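PDB 4ETM: Low molecular weight protein-tyrosine-phosphatase YfkJ from Bacillus subtilis, which removes phosphate from phosphotyrosine residues of proteins by hydrolysis and is involved in the resistance of the bacterium to ethanol stress. Local coordinates for residues Val21-Leu26 and Ala37-Leu42; Ala57-Trp62 and Ile110-Ser115; Arg77-Ser82 and Leu155-Cys160; Arg89-Gln94 and Arg114-Phe119; Ile125-Asp130 and Leu137-Asp142. All blocks are in the same frame, centred on the assembly; numbering follows the deposited sequence.

Contact 1 (Val21-Leu26 and Ala37-Leu42); sequences VLFVCL and AIFRDL. With PO4 (phosphate ion), chain C.
Phe-23 and Phe-39 form the tight part of this contact, an offset edge-to-face pair in which the edge of Phe-23 is presented to the face of Phe-39. The ring centroids are 5.3 Å apart and the planes stand at 64°. The offset lies at the root of the Phe-39 ring: Phe-23 CZ is 3.5 Å from Phe-39 CB and equally near its CG. On Phe-39, CG is anti to the backbone N (chi1 176°), which carries the ring down from the helix to the strand. Val-21 makes a looser approach, its CG2 lying 4.1 Å from Phe-39 CZ, while its other methyl, CG1, sits over one face of Phe-23. All three touching residues are buried; Arg-40 and Asp-41, farther round the helix, are partly exposed. At the far end of the strand, the nucleophile Cys-25 opens the P-loop. Here Leu-26 N makes a weak hydrogen bond of 3.0 Å to O3 of the bound phosphate, which is also held by the backbone N atoms of Gly-27, Ile-29, Cys-30 and Arg-31. The contact thus packs strand 19-25 against helix 31-45 of one beta-alpha-beta unit, beside Ala-54 of strand 52-58 and Cys-160 of helix 149-170.

Contact 2 (Ala57-Trp62 and Ile110-Ser115); sequences AGIGGW and IGSLRS
Ile-59 packs on Ser-112 and Leu-113 where the loop leaving strand 52-58 meets helix 107-117, one of the helices flanking the parallel sheet of this alpha/beta phosphatase fold. The contact between the two segments is apolar and made by one side chain of the loop. Ile-59 straddles Ser-112 CB with both of its branches: CG2 comes to 3.5 Å from Ser-112 CB, tighter than usual for two carbons, and CD1 lies 3.7 Å from the same Ser-112 CB. With chi1 at -61°, CG1 of Ile-59 lies beside the backbone N and CG2 anti to it; the bend at chi2 (-55°) then brings CD1 to Leu-113, where Ile-59 CD1 and Leu-113 CD2 are 3.9 Å apart. Polar groups find their partners elsewhere. The carbonyl oxygen of Ile-59 is hydrogen-bonded to Gln-90 NE2, and its backbone also pairs with that of Cys-25, linking the loop to the strand that bears the nucleophile. Phe-119 of the second subunit packs on Ile-59, placing this small apolar cluster beside the dimer interface. There Ser-112 OG is hydrogen-bonded to Gly-111 O of the second subunit, with the reciprocal bond running back from the other copy, while the methylene carbon next to this hydroxyl, Ser-112 CB, is the one that meets Ile-59 CG2.

Contact 3 (Arg77-Ser82 and Leu155-Cys160); sequences RREGIS and LIKTGC
The carboxylate of Glu-79 bridges two basic side chains: OE1 meets Lys-157 NZ across the contact, and OE2 meets the guanidinium of the preceding residue, Arg-78. At the guanidinium the approach is to the edge, with Glu-79 OE2 lying only 9° out of the plane and 3.2 Å from Arg-78 NE. That bond is fairly straight, with an N-H...O angle of 163°, and reaches the anti side of Glu-79 OE2, somewhat out of the carboxylate plane. Glu-79 OE1 and Lys-157 NZ are 3.7 Å apart, a long salt bridge without a hydrogen bond. The two side chains come from opposite directions, and both are folded to meet: Glu-79 bends at chi2, and Lys-157 at chi3 (67°). Arg-78 NH2 and Lys-157 NZ remain 6.4 Å apart, and their like charges are probably offset by the carboxylate that each approaches. Glu-79 is part of the Schellman motif that ends the helix. Gly-80, with positive phi, leaves the helical path, and its N is bonded to Arg-77 O at 3.0 Å, turning the chain away. This is a surface contact of small extent, joining the end of helix 70-78 to the middle of helix 149-170. Arg-78 makes a second salt bridge to Glu-150 of helix 149-170, and helix 31-45 lies alongside, with Ala-37 touched by Ile-81 and Ile-38 by Lys-157.

Contact 4 (Arg89-Gln94 and Arg114-Phe119); sequences RQVSEQ and RSMAGF
Met-116, Glu-93 and Val-91 carry this contact, which closes the C-terminal end of helix 107-117, the crossover between parallel strands 101-104 and 125-127, against the loop running into helix 93-98. Met-116 is much the most buried by it. Its chain runs out extended from the helix, CG anti to the backbone N (chi1 174°), and bends at the sulfur so that the methyl turns to Val-91: Met-116 CE and Val-91 CG1 are 3.5 Å apart. The sulfur approaches the backbone, Met-116 SD lying 3.7 Å from Ser-92 C. Val-91, buried, continues inward to Leu-22 and Ala-57 of the sheet. Glu-93, by contrast, is exposed; its extended chain runs alongside that of Met-116 but points the other way, with the two CG atoms, Glu-93 CG and Met-116 CG, 3.9 Å apart. The carboxylate ends beside the helix backbone, where Glu-93 OE1 lies 3.3 Å from Met-116 O, a meeting of two acceptors and no hydrogen bond.

Contact 5 (Ile125-Asp130 and Leu137-Asp142); sequences IKRLLD and LADVPD
Arg-127 and Asp-139 form the salt bridge that crosses this contact: NH1 donates to OD1 at 2.8 Å, reaching the oxygen from above the carboxylate plane. Asp-139 OD1 also accepts from Ala-107 N, so two donors grip it. Asp-130 completes a salt-bridge network on the arginine's own side, its OD1 taking Arg-127 NE at 3.2 Å and its OD2 the backbone N of Arg-127 at 2.9 Å. Ala-138 CB sits over one face of the guanidinium, toward its rim. Two waters satisfy Ala-138 O: one accepts from Leu-129 N and donates to Ala-138 O at 2.8 Å, the other donates to both Ala-138 O and Asp-130 OD1. Leu-137 O, by contrast, is buried against Leu-129 CD1 at 3.6 Å and has no hydrogen-bond partner. The same CD1 meets Val-140 CG2 at 4.1 Å. Val-140 O accepts a hydrogen bond from NH1 of catalytic Arg-31, and the loop leads on to the proton donor Asp-142, at the N-cap of helix 143-146. Edge strand 125-127 and its 3-10 turn thus receive a loop that meets Ala-107 of helix 107-117 and Leu-155 of helix 149-170, while Ile-156 packs on Leu-128 of the turn.

Contacts 1 and 2 are buried and apolar, on strand 19-25 and on the loop leaving neighbouring strand 52-58, probably linked by a hydrogen bond between Cys-25 O and Ile-59 N. Contact 4 shares helix 107-117 with contact 2 and is partly buried, grading from valine and methionine to an exposed glutamate; both touch the second subunit. Contact 3, about 23 Å from contact 2 between centres and on the opposite side of the chain's centre, is a surface contact and rests on charge. Contact 5 mixes the two chemistries, with ion pairs and waters beside leucine and valine. The segments of contacts 1 and 5 hold the nucleophile and the proton donor, and Leu-26 packs on Asp-142 between them.

Contact 1 (Val21-Leu26 and Ala37-Leu42)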
# COMPACT_ATOMS: atom_id res chain seq x y z
N VAL A 21 -20.45 2.50 0.89
CA VAL A 21 -19.19 1.98 1.40
C VAL A 21 -18.68 0.88 0.46
O VAL A 21 -19.39 -0.08 0.21
CB VAL A 21 -19.38 1.39 2.81
CG1 VAL A 21 -18.08 0.87 3.36
CG2 VAL A 21 -19.98 2.44 3.74
N LEU A 22 -17.47 1.04 -0.06
CA LEU A 22 -16.84 0.01 -0.90
C LEU A 22 -15.69 -0.64 -0.15
O LEU A 22 -14.75 0.05 0.25
CB LEU A 22 -16.35 0.59 -2.22
CG LEU A 22 -15.62 -0.44 -3.07
CD1 LEU A 22 -16.61 -1.46 -3.59
CD2 LEU A 22 -14.88 0.24 -4.23
N PHE A 23 -15.80 -1.94 0.09
CA PHE A 23 -14.72 -2.72 0.70
C PHE A 23 -13.79 -3.25 -0.37
O PHE A 23 -14.25 -3.75 -1.39
CB PHE A 23 -15.25 -3.86 1.55
CG PHE A 23 -16.04 -3.40 2.73
CD1 PHE A 23 -15.40 -2.99 3.89
CD2 PHE A 23 -17.43 -3.36 2.68
CE1 PHE A 23 -16.13 -2.56 4.99
CE2 PHE A 23 -18.17 -2.93 3.78
CZ PHE A 23 -17.52 -2.53 4.93
N VAL A 24 -12.49 -3.11 -0.18
CA VAL A 24 -11.55 -3.49 -1.23
C VAL A 24 -10.43 -4.37 -0.71
O VAL A 24 -9.76 -4.04 0.29
CB VAL A 24 -10.93 -2.25 -1.92
CG1 VAL A 24 -9.93 -2.65 -3.00
CG2 VAL A 24 -12.01 -1.36 -2.53
N CYS A 25 -10.22 -5.50 -1.39
CA CYS A 25 -9.08 -6.35 -1.10
C CYS A 25 -8.36 -6.67 -2.41
O CYS A 25 -8.54 -5.99 -3.41
CB CYS A 25 -9.50 -7.61 -0.35
SG CYS A 25 -10.64 -8.69 -1.21
N LEU A 26 -7.54 -7.70 -2.41
CA LEU A 26 -6.76 -8.04 -3.59
C LEU A 26 -7.58 -8.83 -4.61
O LEU A 26 -7.70 -8.42 -5.78
CB LEU A 26 -5.51 -8.83 -3.18
CG LEU A 26 -4.61 -9.29 -4.32
CD1 LEU A 26 -4.08 -8.10 -5.06
CD2 LEU A 26 -3.47 -10.16 -3.77
N ALA A 37 -20.58 -8.47 3.45
CA ALA A 37 -21.70 -9.21 4.03
C ALA A 37 -21.86 -8.93 5.51
O ALA A 37 -22.97 -8.71 5.99
CB ALA A 37 -21.50 -10.70 3.80
N ILE A 38 -20.75 -8.93 6.24
CA ILE A 38 -20.81 -8.70 7.68
C ILE A 38 -21.27 -7.28 7.99
O ILE A 38 -22.14 -7.07 8.83
CB ILE A 38 -19.44 -8.96 8.34
CG1 ILE A 38 -19.18 -10.47 8.41
CG2 ILE A 38 -19.38 -8.36 9.74
CD1 ILE A 38 -17.84 -10.82 9.02
N PHE A 39 -20.68 -6.31 7.30
CA PHE A 39 -21.04 -4.92 7.51
C PHE A 39 -22.50 -4.67 7.19
O PHE A 39 -23.19 -3.92 7.90
CB PHE A 39 -20.15 -4.01 6.66
CG PHE A 39 -20.50 -2.58 6.75
CD1 PHE A 39 -19.95 -1.78 7.74
CD2 PHE A 39 -21.38 -2.01 5.85
CE1 PHE A 39 -20.27 -0.44 7.82
CE2 PHE A 39 -21.71 -0.68 5.92
CZ PHE A 39 -21.15 0.11 6.90
N ARG A 40 -22.98 -5.28 6.11
CA ARG A 40 -24.39 -5.14 5.73
C ARG A 40 -25.28 -5.66 6.84
O ARG A 40 -26.29 -5.03 7.18
CB ARG A 40 -24.67 -5.88 4.42
CG ARG A 40 -26.14 -6.17 4.17
CD ARG A 40 -26.47 -6.22 2.69
NE ARG A 40 -25.67 -7.21 1.97
CZ ARG A 40 -24.79 -6.92 1.02
NH1 ARG A 40 -24.58 -5.67 0.63
NH2 ARG A 40 -24.12 -7.90 0.45
N ASP A 41 -24.91 -6.80 7.42
CA ASP A 41 -25.66 -7.40 8.52
C ASP A 41 -25.70 -6.50 9.75
O ASP A 41 -26.76 -6.34 10.37
CB ASP A 41 -25.05 -8.76 8.88
CG ASP A 41 -25.87 -9.50 9.92
OD1 ASP A 41 -27.00 -9.92 9.58
OD2 ASP A 41 -25.39 -9.65 11.07
N LEU A 42 -24.55 -5.93 10.11
CA LEU A 42 -24.47 -5.00 11.22
C LEU A 42 -25.35 -3.77 11.00
O LEU A 42 -26.08 -3.36 11.90
CB LEU A 42 -23.04 -4.55 11.49
CG LEU A 42 -22.08 -5.64 11.99
CD1 LEU A 42 -20.72 -5.04 12.37
CD2 LEU A 42 -22.69 -6.39 13.16
P PO4 C . -8.71 -11.76 -1.06
O1 PO4 C . -7.86 -13.01 -1.11
O2 PO4 C . -9.86 -11.98 -2.00
O3 PO4 C . -7.88 -10.58 -1.48
O4 PO4 C . -9.12 -11.48 0.37

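Contact 2 (Ala57-Trp62 and Ile110-Ser115)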
# COMPACT_ATOMS: atom_id res chain seq x y z
N ALA A 57 -14.94 -4.90 -3.99
CA ALA A 57 -14.26 -5.02 -5.29
C ALA A 57 -12.80 -5.33 -5.02
O ALA A 57 -12.30 -5.10 -3.92
CB ALA A 57 -14.37 -3.72 -6.11
N GLY A 58 -12.11 -5.83 -6.04
CA GLY A 58 -10.73 -6.23 -5.85
C GLY A 58 -9.74 -5.44 -6.67
O GLY A 58 -10.08 -4.93 -7.73
N ILE A 59 -8.51 -5.35 -6.18
CA ILE A 59 -7.45 -4.74 -6.95
C ILE A 59 -7.15 -5.52 -8.23
O ILE A 59 -6.99 -4.92 -9.30
CB ILE A 59 -6.16 -4.60 -6.12
CG1 ILE A 59 -6.39 -3.70 -4.90
CG2 ILE A 59 -5.07 -4.00 -7.00
CD1 ILE A 59 -6.94 -2.33 -5.26
N GLY A 60 -7.08 -6.85 -8.10
CA GLY A 60 -6.69 -7.71 -9.20
C GLY A 60 -7.90 -8.26 -9.93
O GLY A 60 -9.03 -8.14 -9.45
N GLY A 61 -7.66 -8.90 -11.07
CA GLY A 61 -8.76 -9.37 -11.90
C GLY A 61 -8.86 -10.87 -12.09
O GLY A 61 -9.65 -11.33 -12.91
N TRP A 62 -8.09 -11.64 -11.33
CA TRP A 62 -8.06 -13.09 -11.54
C TRP A 62 -9.40 -13.78 -11.33
O TRP A 62 -9.66 -14.80 -11.94
CB TRP A 62 -7.05 -13.76 -10.61
CG TRP A 62 -5.76 -13.08 -10.56
CD1 TRP A 62 -4.72 -13.22 -11.44
CD2 TRP A 62 -5.35 -12.13 -9.59
NE1 TRP A 62 -3.68 -12.42 -11.05
CE2 TRP A 62 -4.04 -11.73 -9.92
CE3 TRP A 62 -5.96 -11.57 -8.45
CZ2 TRP A 62 -3.32 -10.81 -9.16
CZ3 TRP A 62 -5.26 -10.64 -7.72
CH2 TRP A 62 -3.95 -10.27 -8.06
N ILE A 110 -4.26 -0.14 -0.29
CA ILE A 110 -4.28 1.32 -0.28
C ILE A 110 -3.35 1.85 -1.36
O ILE A 110 -3.72 2.73 -2.14
CB ILE A 110 -3.84 1.89 1.08
CG1 ILE A 110 -4.79 1.45 2.20
CG2 ILE A 110 -3.65 3.40 1.00
CD1 ILE A 110 -5.97 2.35 2.40
N GLY A 111 -2.14 1.30 -1.41
CA GLY A 111 -1.17 1.71 -2.40
C GLY A 111 -1.65 1.47 -3.82
O GLY A 111 -1.42 2.30 -4.70
N SER A 112 -2.31 0.34 -4.05
CA SER A 112 -2.85 0.05 -5.37
C SER A 112 -3.91 1.06 -5.77
O SER A 112 -3.94 1.48 -6.92
CB SER A 112 -3.42 -1.36 -5.44
OG SER A 112 -2.40 -2.32 -5.23
N LEU A 113 -4.78 1.43 -4.83
CA LEU A 113 -5.82 2.41 -5.11
C LEU A 113 -5.17 3.76 -5.41
O LEU A 113 -5.67 4.53 -6.23
CB LEU A 113 -6.84 2.49 -3.96
CG LEU A 113 -7.72 1.25 -3.75
CD1 LEU A 113 -8.38 1.25 -2.37
CD2 LEU A 113 -8.78 1.12 -4.83
N ARG A 114 -4.03 4.03 -4.78
CA ARG A 114 -3.33 5.30 -4.99
C ARG A 114 -2.74 5.41 -6.39
O ARG A 114 -2.74 6.48 -7.00
CB ARG A 114 -2.23 5.50 -3.95
CG ARG A 114 -2.72 5.66 -2.50
CD ARG A 114 -1.64 6.34 -1.65
NE ARG A 114 -1.96 6.33 -0.23
CZ ARG A 114 -2.87 7.12 0.34
NH1 ARG A 114 -3.55 7.99 -0.40
NH2 ARG A 114 -3.12 7.03 1.64
N SER A 115 -2.21 4.30 -6.88
CA SER A 115 -1.70 4.19 -8.24
C SER A 115 -2.83 4.37 -9.27
O SER A 115 -2.59 4.78 -10.41
CB SER A 115 -1.03 2.81 -8.42
OG SER A 115 -0.42 2.67 -9.70

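Contact 3 (Arg77-Ser82 and Leu155-Cys160)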
# COMPACT_ATOMS: atom_id res chain seq x y z
N ARG A 77 -21.76 -18.77 6.46
CA ARG A 77 -22.78 -19.74 6.83
C ARG A 77 -22.84 -19.88 8.34
O ARG A 77 -23.92 -19.94 8.92
CB ARG A 77 -22.52 -21.10 6.19
CG ARG A 77 -22.81 -21.15 4.71
CD ARG A 77 -22.72 -22.58 4.18
NE ARG A 77 -22.47 -22.59 2.75
CZ ARG A 77 -21.28 -22.81 2.20
NH1 ARG A 77 -20.22 -23.05 2.96
NH2 ARG A 77 -21.14 -22.80 0.88
N ARG A 78 -21.67 -19.95 8.98
CA ARG A 78 -21.60 -20.09 10.43
C ARG A 78 -22.26 -18.91 11.10
O ARG A 78 -23.02 -19.07 12.06
CB ARG A 78 -20.16 -20.20 10.92
CG ARG A 78 -20.06 -19.91 12.40
CD ARG A 78 -18.68 -20.08 12.92
NE ARG A 78 -17.87 -18.87 12.85
CZ ARG A 78 -16.55 -18.89 12.95
NH1 ARG A 78 -15.93 -20.06 13.07
NH2 ARG A 78 -15.84 -17.77 12.89
N GLU A 79 -21.99 -17.72 10.59
CA GLU A 79 -22.54 -16.51 11.17
C GLU A 79 -24.00 -16.32 10.76
O GLU A 79 -24.64 -15.35 11.18
CB GLU A 79 -21.72 -15.29 10.74
CG GLU A 79 -20.23 -15.42 11.05
CD GLU A 79 -19.92 -15.24 12.52
OE1 GLU A 79 -20.60 -14.40 13.17
OE2 GLU A 79 -19.02 -15.93 13.03
N GLY A 80 -24.51 -17.23 9.95
CA GLY A 80 -25.88 -17.11 9.45
C GLY A 80 -26.09 -15.84 8.64
O GLY A 80 -27.17 -15.22 8.70
N ILE A 81 -25.07 -15.45 7.89
CA ILE A 81 -25.13 -14.26 7.06
C ILE A 81 -25.17 -14.65 5.58
O ILE A 81 -24.39 -15.48 5.12
CB ILE A 81 -23.91 -13.36 7.32
CG1 ILE A 81 -24.00 -12.77 8.73
CG2 ILE A 81 -23.81 -12.27 6.26
CD1 ILE A 81 -22.76 -12.01 9.16
N SER A 82 -26.09 -14.04 4.84
CA SER A 82 -26.26 -14.34 3.42
C SER A 82 -25.19 -13.69 2.55
O SER A 82 -24.59 -12.68 2.93
CB SER A 82 -27.65 -13.90 2.96
OG SER A 82 -27.74 -13.90 1.55
N LEU A 155 -11.07 -10.37 12.87
CA LEU A 155 -10.62 -9.02 12.55
C LEU A 155 -11.68 -8.22 11.81
O LEU A 155 -11.90 -7.05 12.10
CB LEU A 155 -9.33 -9.09 11.72
CG LEU A 155 -8.11 -9.57 12.50
CD1 LEU A 155 -6.98 -9.87 11.54
CD2 LEU A 155 -7.68 -8.53 13.53
N ILE A 156 -12.36 -8.86 10.86
CA ILE A 156 -13.32 -8.15 10.05
C ILE A 156 -14.59 -7.84 10.85
O ILE A 156 -15.20 -6.79 10.65
CB ILE A 156 -13.62 -8.90 8.74
CG1 ILE A 156 -12.41 -8.76 7.80
CG2 ILE A 156 -14.85 -8.36 8.08
CD1 ILE A 156 -12.59 -9.48 6.46
N LYS A 157 -14.95 -8.72 11.80
CA LYS A 157 -16.07 -8.41 12.68
C LYS A 157 -15.83 -7.14 13.50
O LYS A 157 -16.66 -6.24 13.49
CB LYS A 157 -16.41 -9.58 13.60
CG LYS A 157 -17.17 -10.69 12.90
CD LYS A 157 -17.41 -11.88 13.79
CE LYS A 157 -18.37 -11.55 14.92
NZ LYS A 157 -18.62 -12.75 15.77
N THR A 158 -14.71 -7.07 14.20
CA THR A 158 -14.41 -5.91 15.03
C THR A 158 -14.23 -4.65 14.18
O THR A 158 -14.69 -3.56 14.54
CB THR A 158 -13.18 -6.14 15.93
OG1 THR A 158 -12.02 -6.35 15.13
CG2 THR A 158 -13.40 -7.36 16.80
N GLY A 159 -13.58 -4.81 13.04
CA GLY A 159 -13.35 -3.67 12.17
C GLY A 159 -14.66 -3.09 11.68
O GLY A 159 -14.84 -1.87 11.68
N CYS A 160 -15.57 -3.95 11.23
CA CYS A 160 -16.86 -3.49 10.72
C CYS A 160 -17.71 -2.84 11.80
O CYS A 160 -18.44 -1.88 11.53
CB CYS A 160 -17.64 -4.63 10.07
SG CYS A 160 -17.00 -5.14 8.46

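Contact 4 (Arg89-Gln94 and Arg114-Phe119)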
# COMPACT_ATOMS: atom_id res chain seq x y z
N ARG A 89 -15.55 -8.60 -8.59
CA ARG A 89 -15.34 -7.59 -9.62
C ARG A 89 -14.08 -6.81 -9.31
O ARG A 89 -13.61 -6.80 -8.17
CB ARG A 89 -16.54 -6.65 -9.74
CG ARG A 89 -16.56 -5.49 -8.74
CD ARG A 89 -17.80 -4.63 -8.99
NE ARG A 89 -18.00 -3.58 -7.99
CZ ARG A 89 -17.43 -2.38 -8.06
NH1 ARG A 89 -16.62 -2.06 -9.07
NH2 ARG A 89 -17.68 -1.49 -7.11
N GLN A 90 -13.52 -6.16 -10.32
CA GLN A 90 -12.28 -5.43 -10.16
C GLN A 90 -12.61 -3.96 -10.02
O GLN A 90 -13.41 -3.42 -10.77
CB GLN A 90 -11.38 -5.66 -11.37
CG GLN A 90 -10.02 -4.99 -11.29
CD GLN A 90 -9.07 -5.47 -12.37
OE1 GLN A 90 -9.49 -5.75 -13.50
NE2 GLN A 90 -7.80 -5.56 -12.05
N VAL A 91 -11.98 -3.30 -9.05
CA VAL A 91 -12.21 -1.89 -8.82
C VAL A 91 -11.74 -1.04 -10.00
O VAL A 91 -10.81 -1.39 -10.72
CB VAL A 91 -11.50 -1.44 -7.53
CG1 VAL A 91 -9.99 -1.44 -7.75
CG2 VAL A 91 -12.01 -0.08 -7.07
N SER A 92 -12.41 0.09 -10.21
CA SER A 92 -12.06 0.99 -11.29
C SER A 92 -12.00 2.41 -10.77
O SER A 92 -12.41 2.69 -9.64
CB SER A 92 -13.08 0.88 -12.42
OG SER A 92 -14.36 1.28 -11.99
N GLU A 93 -11.47 3.30 -11.61
CA GLU A 93 -11.35 4.72 -11.26
C GLU A 93 -12.69 5.32 -10.85
O GLU A 93 -12.75 6.14 -9.93
CB GLU A 93 -10.77 5.52 -12.42
CG GLU A 93 -9.33 5.17 -12.76
CD GLU A 93 -8.67 6.25 -13.60
OE1 GLU A 93 -7.49 6.07 -13.98
OE2 GLU A 93 -9.32 7.27 -13.87
N GLN A 94 -13.76 4.93 -11.54
CA GLN A 94 -15.07 5.50 -11.26
C GLN A 94 -15.58 5.16 -9.85
O GLN A 94 -16.35 5.93 -9.26
CB GLN A 94 -16.09 5.08 -12.33
CG GLN A 94 -17.40 5.86 -12.28
CD GLN A 94 -17.19 7.36 -12.41
OE1 GLN A 94 -16.45 7.82 -13.27
NE2 GLN A 94 -17.84 8.12 -11.53
N ARG A 114 -4.03 4.03 -4.78
CA ARG A 114 -3.33 5.30 -4.99
C ARG A 114 -2.74 5.41 -6.39
O ARG A 114 -2.74 6.48 -7.00
CB ARG A 114 -2.23 5.50 -3.95
CG ARG A 114 -2.72 5.66 -2.50
CD ARG A 114 -1.64 6.34 -1.65
NE ARG A 114 -1.96 6.33 -0.23
CZ ARG A 114 -2.87 7.12 0.34
NH1 ARG A 114 -3.55 7.99 -0.40
NH2 ARG A 114 -3.12 7.03 1.64
N SER A 115 -2.21 4.30 -6.88
CA SER A 115 -1.70 4.19 -8.24
C SER A 115 -2.83 4.37 -9.27
O SER A 115 -2.59 4.78 -10.41
CB SER A 115 -1.03 2.81 -8.42
OG SER A 115 -0.42 2.67 -9.70
N MET A 116 -4.05 4.06 -8.87
CA MET A 116 -5.20 4.09 -9.78
C MET A 116 -5.85 5.47 -9.84
O MET A 116 -6.52 5.80 -10.80
CB MET A 116 -6.23 3.06 -9.30
CG MET A 116 -7.54 3.06 -10.05
SD MET A 116 -8.60 1.82 -9.31
CE MET A 116 -7.37 0.57 -8.98
N ALA A 117 -5.63 6.27 -8.81
CA ALA A 117 -6.42 7.47 -8.57
C ALA A 117 -6.10 8.67 -9.46
O ALA A 117 -6.96 9.54 -9.65
CB ALA A 117 -6.31 7.86 -7.12
N GLY A 118 -4.88 8.74 -9.99
CA GLY A 118 -4.49 9.88 -10.79
C GLY A 118 -4.63 11.17 -10.00
O GLY A 118 -4.05 11.30 -8.91
N PHE A 119 -5.42 12.11 -10.51
CA PHE A 119 -5.60 13.40 -9.85
C PHE A 119 -6.79 13.40 -8.89
O PHE A 119 -7.05 14.40 -8.21
CB PHE A 119 -5.76 14.52 -10.88
CG PHE A 119 -4.60 14.64 -11.83
CD1 PHE A 119 -3.47 15.35 -11.46
CD2 PHE A 119 -4.64 14.04 -13.07
CE1 PHE A 119 -2.40 15.46 -12.32
CE2 PHE A 119 -3.56 14.15 -13.95
CZ PHE A 119 -2.44 14.86 -13.57

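Contact 5 (Ile125-Asp130 and Leu137-Asp142)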
# COMPACT_ATOMS: atom_id res chain seq x y z
N ILE A 125 -10.01 7.07 1.44
CA ILE A 125 -9.52 5.70 1.35
C ILE A 125 -8.74 5.36 2.62
O ILE A 125 -7.68 5.93 2.86
CB ILE A 125 -8.60 5.52 0.12
CG1 ILE A 125 -9.35 5.95 -1.15
CG2 ILE A 125 -8.11 4.09 0.01
CD1 ILE A 125 -8.53 5.87 -2.41
N LYS A 126 -9.28 4.46 3.44
CA LYS A 126 -8.65 4.07 4.70
C LYS A 126 -8.66 2.55 4.85
O LYS A 126 -9.43 1.86 4.16
CB LYS A 126 -9.36 4.72 5.88
CG LYS A 126 -9.28 6.25 5.91
CD LYS A 126 -9.80 6.80 7.22
CE LYS A 126 -9.51 8.29 7.38
NZ LYS A 126 -10.18 9.12 6.33
N ARG A 127 -7.79 2.01 5.71
CA ARG A 127 -7.83 0.59 6.04
C ARG A 127 -8.94 0.29 7.05
O ARG A 127 -9.24 1.13 7.91
CB ARG A 127 -6.49 0.09 6.61
CG ARG A 127 -5.38 -0.02 5.58
CD ARG A 127 -4.09 -0.53 6.22
NE ARG A 127 -3.61 0.35 7.29
CZ ARG A 127 -2.42 0.23 7.86
NH1 ARG A 127 -1.60 -0.74 7.47
NH2 ARG A 127 -2.04 1.07 8.81
N LEU A 128 -9.54 -0.89 6.94
CA LEU A 128 -10.57 -1.32 7.90
C LEU A 128 -10.08 -1.18 9.33
O LEU A 128 -10.78 -0.62 10.18
CB LEU A 128 -10.99 -2.76 7.64
CG LEU A 128 -12.09 -3.30 8.56
CD1 LEU A 128 -13.38 -2.50 8.39
CD2 LEU A 128 -12.28 -4.78 8.28
N LEU A 129 -8.89 -1.69 9.62
CA LEU A 129 -8.40 -1.67 11.00
C LEU A 129 -7.89 -0.30 11.48
O LEU A 129 -7.52 -0.15 12.65
CB LEU A 129 -7.37 -2.77 11.24
CG LEU A 129 -7.88 -4.18 10.98
CD1 LEU A 129 -6.77 -5.19 11.22
CD2 LEU A 129 -9.09 -4.46 11.88
N ASP A 130 -7.88 0.70 10.59
CA ASP A 130 -7.63 2.09 10.98
C ASP A 130 -8.76 2.55 11.92
O ASP A 130 -8.57 3.42 12.78
CB ASP A 130 -7.53 3.03 9.75
CG ASP A 130 -6.26 2.80 8.91
OD1 ASP A 130 -5.34 2.09 9.36
OD2 ASP A 130 -6.18 3.36 7.78
N LEU A 137 -2.30 -5.44 15.12
CA LEU A 137 -2.67 -5.43 13.69
C LEU A 137 -3.33 -4.23 12.97
O LEU A 137 -4.34 -3.68 13.41
CB LEU A 137 -3.46 -6.71 13.35
CG LEU A 137 -2.72 -8.05 13.23
CD1 LEU A 137 -2.02 -8.45 14.51
CD2 LEU A 137 -3.68 -9.16 12.79
N ALA A 138 -2.72 -3.85 11.85
CA ALA A 138 -3.21 -2.77 11.00
C ALA A 138 -3.71 -3.34 9.68
O ALA A 138 -4.51 -2.72 8.98
CB ALA A 138 -2.11 -1.77 10.75
N ASP A 139 -3.22 -4.52 9.33
CA ASP A 139 -3.60 -5.15 8.07
C ASP A 139 -4.42 -6.41 8.30
O ASP A 139 -4.09 -7.20 9.18
CB ASP A 139 -2.35 -5.50 7.26
CG ASP A 139 -1.54 -4.27 6.89
OD1 ASP A 139 -2.13 -3.31 6.37
OD2 ASP A 139 -0.32 -4.27 7.15
N VAL A 140 -5.46 -6.60 7.50
CA VAL A 140 -6.15 -7.88 7.51
C VAL A 140 -5.36 -8.86 6.66
O VAL A 140 -5.20 -8.63 5.45
CB VAL A 140 -7.61 -7.78 7.01
CG1 VAL A 140 -8.29 -9.11 7.16
CG2 VAL A 140 -8.37 -6.72 7.80
N PRO A 141 -4.85 -9.95 7.27
CA PRO A 141 -4.08 -10.90 6.46
C PRO A 141 -4.91 -11.55 5.36
O PRO A 141 -6.12 -11.75 5.51
CB PRO A 141 -3.62 -11.95 7.48
CG PRO A 141 -3.84 -11.34 8.81
CD PRO A 141 -4.98 -10.39 8.66
N ASP A 142 -4.25 -11.89 4.26
CA ASP A 142 -4.93 -12.49 3.12
C ASP A 142 -4.98 -13.99 3.29
O ASP A 142 -3.95 -14.64 3.18
CB ASP A 142 -4.18 -12.13 1.84
CG ASP A 142 -4.93 -12.53 0.58
OD1 ASP A 142 -5.96 -13.21 0.69
OD2 ASP A 142 -4.45 -12.18 -0.52
O HOH W 1 -7.05 -3.20 7.84
O HOH W 2 -4.88 -0.19 10.49